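Local structure of putative exported protein (Bordetella parapertussis, 3OCJ) at residues A[227-239]-A[264-276]. The protein is of unknown function but probably binds S-adenosylmethionine and may act as a methyltransferase. Numbering follows the deposited sequence.
Sequences FLTPPPALSPDSP and RWNALRTHAQTRA. With PLM (palmitic acid), chain D.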
loop_
_atom_site.group_PDB
_atom_site.type_symbol
_atom_site.label_atom_id
_atom_site.label_comp_id
_atom_site.label_asym_id
_atom_site.label_seq_id
_atom_site.Cartn_x
_atom_site.Cartn_y
_atom_site.Cartn_z
ATOM N N PHE A 227 5.782 6.016 0.964
ATOM C CA PHE A 227 5.043 6.980 0.165
ATOM C C PHE A 227 5.334 6.749 -1.303
ATOM O O PHE A 227 6.451 6.372 -1.660
ATOM C CB PHE A 227 5.411 8.423 0.570
ATOM C CG PHE A 227 6.893 8.713 0.531
ATOM C CD1 PHE A 227 7.436 9.459 -0.495
ATOM C CD2 PHE A 227 7.725 8.223 1.529
ATOM C CE1 PHE A 227 8.795 9.734 -0.518
ATOM C CE2 PHE A 227 9.086 8.484 1.504
ATOM C CZ PHE A 227 9.619 9.229 0.475
ATOM N N LEU A 228 4.325 6.943 -2.156
ATOM C CA LEU A 228 4.536 6.960 -3.597
ATOM C C LEU A 228 5.041 8.324 -4.044
ATOM O O LEU A 228 4.558 9.364 -3.572
ATOM C CB LEU A 228 3.237 6.639 -4.328
ATOM C CG LEU A 228 2.760 5.194 -4.248
ATOM C CD1 LEU A 228 1.291 5.103 -4.694
ATOM C CD2 LEU A 228 3.622 4.286 -5.112
ATOM N N THR A 229 6.026 8.319 -4.945
ATOM C CA THR A 229 6.670 9.548 -5.419
ATOM C C THR A 229 6.124 9.987 -6.777
ATOM O O THR A 229 5.615 9.160 -7.552
ATOM C CB THR A 229 8.163 9.300 -5.593
ATOM O OG1 THR A 229 8.294 8.164 -6.456
ATOM C CG2 THR A 229 8.818 9.003 -4.239
ATOM N N PRO A 230 6.226 11.286 -7.080
ATOM C CA PRO A 230 5.736 11.805 -8.366
ATOM C C PRO A 230 6.707 11.479 -9.491
ATOM O O PRO A 230 7.918 11.511 -9.272
ATOM C CB PRO A 230 5.696 13.316 -8.127
ATOM C CG PRO A 230 6.840 13.544 -7.156
ATOM C CD PRO A 230 6.707 12.370 -6.204
ATOM N N PRO A 231 6.182 11.191 -10.692
ATOM C CA PRO A 231 7.048 10.952 -11.852
ATOM C C PRO A 231 7.595 12.266 -12.404
ATOM O O PRO A 231 7.161 13.352 -11.992
ATOM C CB PRO A 231 6.091 10.325 -12.865
ATOM C CG PRO A 231 4.766 10.974 -12.538
ATOM C CD PRO A 231 4.752 11.059 -11.022
ATOM N N PRO A 232 8.555 12.176 -13.326
ATOM C CA PRO A 232 9.177 13.393 -13.852
ATOM C C PRO A 232 8.188 14.369 -14.501
ATOM O O PRO A 232 8.386 15.569 -14.356
ATOM C CB PRO A 232 10.188 12.854 -14.869
ATOM C CG PRO A 232 10.543 11.499 -14.340
ATOM C CD PRO A 232 9.252 10.956 -13.775
ATOM N N ALA A 233 7.136 13.890 -15.153
ATOM C CA ALA A 233 6.202 14.835 -15.772
ATOM C C ALA A 233 5.548 15.730 -14.718
ATOM O O ALA A 233 5.265 16.904 -14.974
ATOM C CB ALA A 233 5.146 14.105 -16.575
ATOM N N LEU A 234 5.324 15.175 -13.530
ATOM C CA LEU A 234 4.551 15.861 -12.499
ATOM C C LEU A 234 5.396 16.777 -11.613
ATOM O O LEU A 234 4.918 17.807 -11.130
ATOM C CB LEU A 234 3.828 14.821 -11.633
ATOM C CG LEU A 234 2.930 15.346 -10.507
ATOM C CD1 LEU A 234 1.836 16.262 -11.069
ATOM C CD2 LEU A 234 2.300 14.189 -9.759
ATOM N N SER A 235 6.653 16.402 -11.382
ATOM C CA SER A 235 7.486 17.128 -10.435
ATOM C C SER A 235 8.902 17.351 -10.943
ATOM O O SER A 235 9.554 16.402 -11.386
ATOM C CB SER A 235 7.599 16.346 -9.119
ATOM O OG SER A 235 8.504 16.995 -8.244
ATOM N N PRO A 236 9.401 18.599 -10.844
ATOM C CA PRO A 236 10.805 18.882 -11.161
ATOM C C PRO A 236 11.750 18.111 -10.245
ATOM O O PRO A 236 12.919 17.956 -10.569
ATOM C CB PRO A 236 10.944 20.385 -10.871
ATOM C CG PRO A 236 9.566 20.917 -10.838
ATOM C CD PRO A 236 8.685 19.799 -10.377
ATOM N N ASP A 237 11.231 17.627 -9.119
ATOM C CA ASP A 237 12.048 16.936 -8.123
ATOM C C ASP A 237 11.728 15.450 -8.047
ATOM O O ASP A 237 11.957 14.807 -7.018
ATOM C CB ASP A 237 11.839 17.599 -6.766
ATOM C CG ASP A 237 12.128 19.083 -6.807
ATOM O OD1 ASP A 237 13.218 19.452 -7.287
ATOM O OD2 ASP A 237 11.265 19.880 -6.382
ATOM N N SER A 238 11.177 14.898 -9.123
ATOM C CA SER A 238 10.929 13.463 -9.160
ATOM C C SER A 238 12.225 12.711 -8.931
ATOM O O SER A 238 13.232 13.010 -9.569
ATOM C CB SER A 238 10.392 13.038 -10.515
ATOM O OG SER A 238 10.243 11.627 -10.568
ATOM N N PRO A 239 12.201 11.704 -8.049
ATOM C CA PRO A 239 13.371 10.842 -7.841
ATOM C C PRO A 239 13.396 9.614 -8.764
ATOM O O PRO A 239 14.304 8.796 -8.649
ATOM C CB PRO A 239 13.176 10.366 -6.403
ATOM C CG PRO A 239 11.667 10.240 -6.285
ATOM C CD PRO A 239 11.104 11.391 -7.111
ATOM N N ARG A 264 -7.211 5.699 -6.777
ATOM C CA ARG A 264 -7.310 6.755 -5.778
ATOM C C ARG A 264 -5.998 7.013 -5.038
ATOM O O ARG A 264 -5.939 7.934 -4.220
ATOM C CB ARG A 264 -8.322 6.357 -4.698
ATOM C CG ARG A 264 -9.706 5.992 -5.153
ATOM C CD ARG A 264 -10.403 5.206 -4.034
ATOM N NE ARG A 264 -11.792 4.943 -4.366
ATOM C CZ ARG A 264 -12.775 5.816 -4.163
ATOM N NH1 ARG A 264 -12.507 6.996 -3.618
ATOM N NH2 ARG A 264 -14.018 5.513 -4.509
ATOM N N TRP A 265 -4.968 6.198 -5.290
ATOM C CA TRP A 265 -3.698 6.300 -4.560
ATOM C C TRP A 265 -2.737 7.310 -5.168
ATOM O O TRP A 265 -1.521 7.085 -5.181
ATOM C CB TRP A 265 -3.026 4.926 -4.467
ATOM C CG TRP A 265 -2.738 4.233 -5.786
ATOM C CD1 TRP A 265 -1.864 4.640 -6.754
ATOM C CD2 TRP A 265 -3.299 2.997 -6.246
ATOM N NE1 TRP A 265 -1.848 3.730 -7.798
ATOM C CE2 TRP A 265 -2.712 2.707 -7.502
ATOM C CE3 TRP A 265 -4.217 2.088 -5.704
ATOM C CZ2 TRP A 265 -3.048 1.567 -8.240
ATOM C CZ3 TRP A 265 -4.548 0.950 -6.442
ATOM C CH2 TRP A 265 -3.958 0.702 -7.694
ATOM N N ASN A 266 -3.271 8.424 -5.650
ATOM C CA ASN A 266 -2.470 9.365 -6.425
ATOM C C ASN A 266 -2.039 10.635 -5.686
ATOM O O ASN A 266 -1.813 11.675 -6.315
ATOM C CB ASN A 266 -3.198 9.724 -7.723
ATOM C CG ASN A 266 -4.482 10.489 -7.480
ATOM O OD1 ASN A 266 -5.020 10.514 -6.368
ATOM N ND2 ASN A 266 -4.989 11.126 -8.534
ATOM N N ALA A 267 -1.933 10.545 -4.364
ATOM C CA ALA A 267 -1.349 11.634 -3.595
ATOM C C ALA A 267 0.146 11.370 -3.535
ATOM O O ALA A 267 0.628 10.702 -2.623
ATOM C CB ALA A 267 -1.944 11.709 -2.200
ATOM N N LEU A 268 0.861 11.889 -4.519
ATOM C CA LEU A 268 2.280 11.576 -4.716
ATOM C C LEU A 268 3.123 12.668 -4.081
ATOM O O LEU A 268 2.803 13.851 -4.203
ATOM C CB LEU A 268 2.587 11.443 -6.213
ATOM C CG LEU A 268 1.633 10.519 -6.994
ATOM C CD1 LEU A 268 1.991 10.467 -8.483
ATOM C CD2 LEU A 268 1.626 9.115 -6.392
ATOM N N ARG A 269 4.205 12.272 -3.408
ATOM C CA ARG A 269 5.018 13.208 -2.640
ATOM C C ARG A 269 6.488 12.854 -2.770
ATOM O O ARG A 269 6.850 11.681 -2.930
ATOM C CB ARG A 269 4.616 13.177 -1.162
ATOM C CG ARG A 269 3.234 13.782 -0.908
ATOM C CD ARG A 269 2.895 13.926 0.588
ATOM N NE ARG A 269 1.589 14.591 0.685
ATOM C CZ ARG A 269 0.416 13.962 0.687
ATOM N NH1 ARG A 269 0.354 12.633 0.720
ATOM N NH2 ARG A 269 -0.698 14.691 0.700
ATOM N N THR A 270 7.335 13.878 -2.729
ATOM C CA THR A 270 8.772 13.660 -2.814
ATOM C C THR A 270 9.359 13.290 -1.442
ATOM O O THR A 270 8.690 13.398 -0.400
ATOM C CB THR A 270 9.482 14.920 -3.294
ATOM O OG1 THR A 270 9.272 15.959 -2.334
ATOM C CG2 THR A 270 8.960 15.369 -4.664
ATOM N N HIS A 271 10.626 12.877 -1.451
ATOM C CA HIS A 271 11.369 12.629 -0.225
ATOM C C HIS A 271 11.412 13.897 0.626
ATOM O O HIS A 271 11.189 13.849 1.827
ATOM C CB HIS A 271 12.815 12.212 -0.543
ATOM C CG HIS A 271 12.951 10.835 -1.126
ATOM N ND1 HIS A 271 12.701 10.551 -2.449
ATOM C CD2 HIS A 271 13.360 9.675 -0.559
ATOM C CE1 HIS A 271 12.938 9.265 -2.671
ATOM N NE2 HIS A 271 13.334 8.711 -1.536
ATOM N N ALA A 272 11.693 15.029 -0.010
ATOM C CA ALA A 272 11.778 16.286 0.725
ATOM C C ALA A 272 10.439 16.676 1.341
ATOM O O ALA A 272 10.392 17.155 2.475
ATOM C CB ALA A 272 12.303 17.407 -0.184
ATOM N N GLN A 273 9.348 16.470 0.605
ATOM C CA GLN A 273 8.028 16.784 1.150
ATOM C C GLN A 273 7.735 15.891 2.355
ATOM O O GLN A 273 7.276 16.364 3.391
ATOM C CB GLN A 273 6.937 16.629 0.094
ATOM C CG GLN A 273 6.959 17.727 -0.966
ATOM C CD GLN A 273 5.928 17.503 -2.048
ATOM O OE1 GLN A 273 5.787 16.403 -2.573
ATOM N NE2 GLN A 273 5.197 18.558 -2.390
ATOM N N THR A 274 8.005 14.595 2.212
ATOM C CA THR A 274 7.767 13.651 3.295
ATOM C C THR A 274 8.639 13.993 4.505
ATOM O O THR A 274 8.168 13.948 5.647
ATOM C CB THR A 274 7.998 12.213 2.803
ATOM O OG1 THR A 274 6.996 11.914 1.820
ATOM C CG2 THR A 274 7.899 11.209 3.955
ATOM N N ARG A 275 9.907 14.333 4.261
ATOM C CA ARG A 275 10.778 14.755 5.346
ATOM C C ARG A 275 10.210 15.954 6.104
ATOM O O ARG A 275 10.198 15.967 7.329
ATOM C CB ARG A 275 12.171 15.100 4.820
ATOM C CG ARG A 275 13.028 15.812 5.858
ATOM C CD ARG A 275 14.444 16.071 5.351
ATOM N NE ARG A 275 15.184 14.831 5.136
ATOM C CZ ARG A 275 15.787 14.148 6.108
ATOM N NH1 ARG A 275 15.739 14.583 7.361
ATOM N NH2 ARG A 275 16.442 13.028 5.833
ATOM N N ALA A 276 9.751 16.957 5.361
ATOM C CA ALA A 276 9.156 18.139 5.986
ATOM C C ALA A 276 7.959 17.778 6.864
ATOM O O ALA A 276 7.821 18.289 7.983
ATOM C CB ALA A 276 8.763 19.164 4.914
HETATM C C1 PLM D . -2.063 0.596 -1.620
HETATM O O1 PLM D . -1.145 0.043 -0.980
HETATM O O2 PLM D . -3.199 0.644 -1.101
HETATM C C2 PLM D . -1.844 1.197 -2.997
HETATM C C3 PLM D . -0.491 0.839 -3.614
HETATM C C4 PLM D . -0.515 1.260 -5.083
HETATM C C5 PLM D . 0.844 1.177 -5.766
HETATM C C6 PLM D . 1.344 -0.259 -5.893
HETATM C C7 PLM D . 0.242 -1.247 -6.255
HETATM C C8 PLM D . -0.331 -1.039 -7.653
HETATM C C9 PLM D . -1.382 -2.119 -7.890
HETATM C CA PLM D . -1.707 -2.324 -9.362
HETATM C CB PLM D . -2.267 -3.728 -9.563
HETATM C CC PLM D . -3.022 -3.863 -10.875
HETATM C CD PLM D . -3.599 -5.265 -11.010
HETATM C CE PLM D . -4.496 -5.333 -12.243
HETATM C CF PLM D . -5.449 -6.516 -12.179
HETATM C CG PLM D . -4.721 -7.849 -12.112
HETATM O O HOH W 1 2.822 9.660 -1.423
#
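Phe227 reaches the start of helix 271-280 with two parts of its ring. Its outer edge meets a face of His271 in a T-shaped stack, the planes at 85° and the centroids 5.3 Å apart. One Phe227 face lies under Thr274, whose CB stands 4.0 Å from the ring centroid and almost on the normal, a CH-pi contact. The ring gets there because CG sits between the backbone N and the carbonyl carbon (chi1 54°). Pro239 abuts the CE1/ND1 edge of His271, while NE2 is hydrogen-bonded to Asp290 OD1, which probably helps to set the imidazole's rotation.

A single direct hydrogen bond joins the backbones: Arg269 N donates to Leu228 O over 2.9 Å, nearly straight at 167° and in the carbonyl plane. A water donates to the same oxygen and to Ala267 O, bridging the two segments beside this bond. In return, Thr229 CA makes a CA-H...O contact with Arg269 O at 3.3 Å.

Leu268 packs against several loop residues. Its CD2 meets Leu228 CB at 3.6 Å, CB meets Pro230, and CD1 touches both Pro231 CD and Leu234 CD2. Leu228 CD1 turns instead to Trp265, whose indole carries the palmitate chain over one face, C4 lying 3.5 Å from CD2 of Trp265.

Thr270 does double duty: its OG1 accepts from Gln273 N, capping the helix, while CG2 packs on Pro230 CG at 3.7 Å. Thr270 N donates back to Gln273 OE1. Behind this shell, Arg269 is anchored by a salt bridge to Asp203 and by carbonyls of Glu200 and Asn197. The contact thus ties the loop leaving strand 221-226 to the capping box at the N-terminus of helix 271-280, beside a Rossmann-like sheet with the 3-2-1-4-5-7-6 strand order of class I methyltransferases.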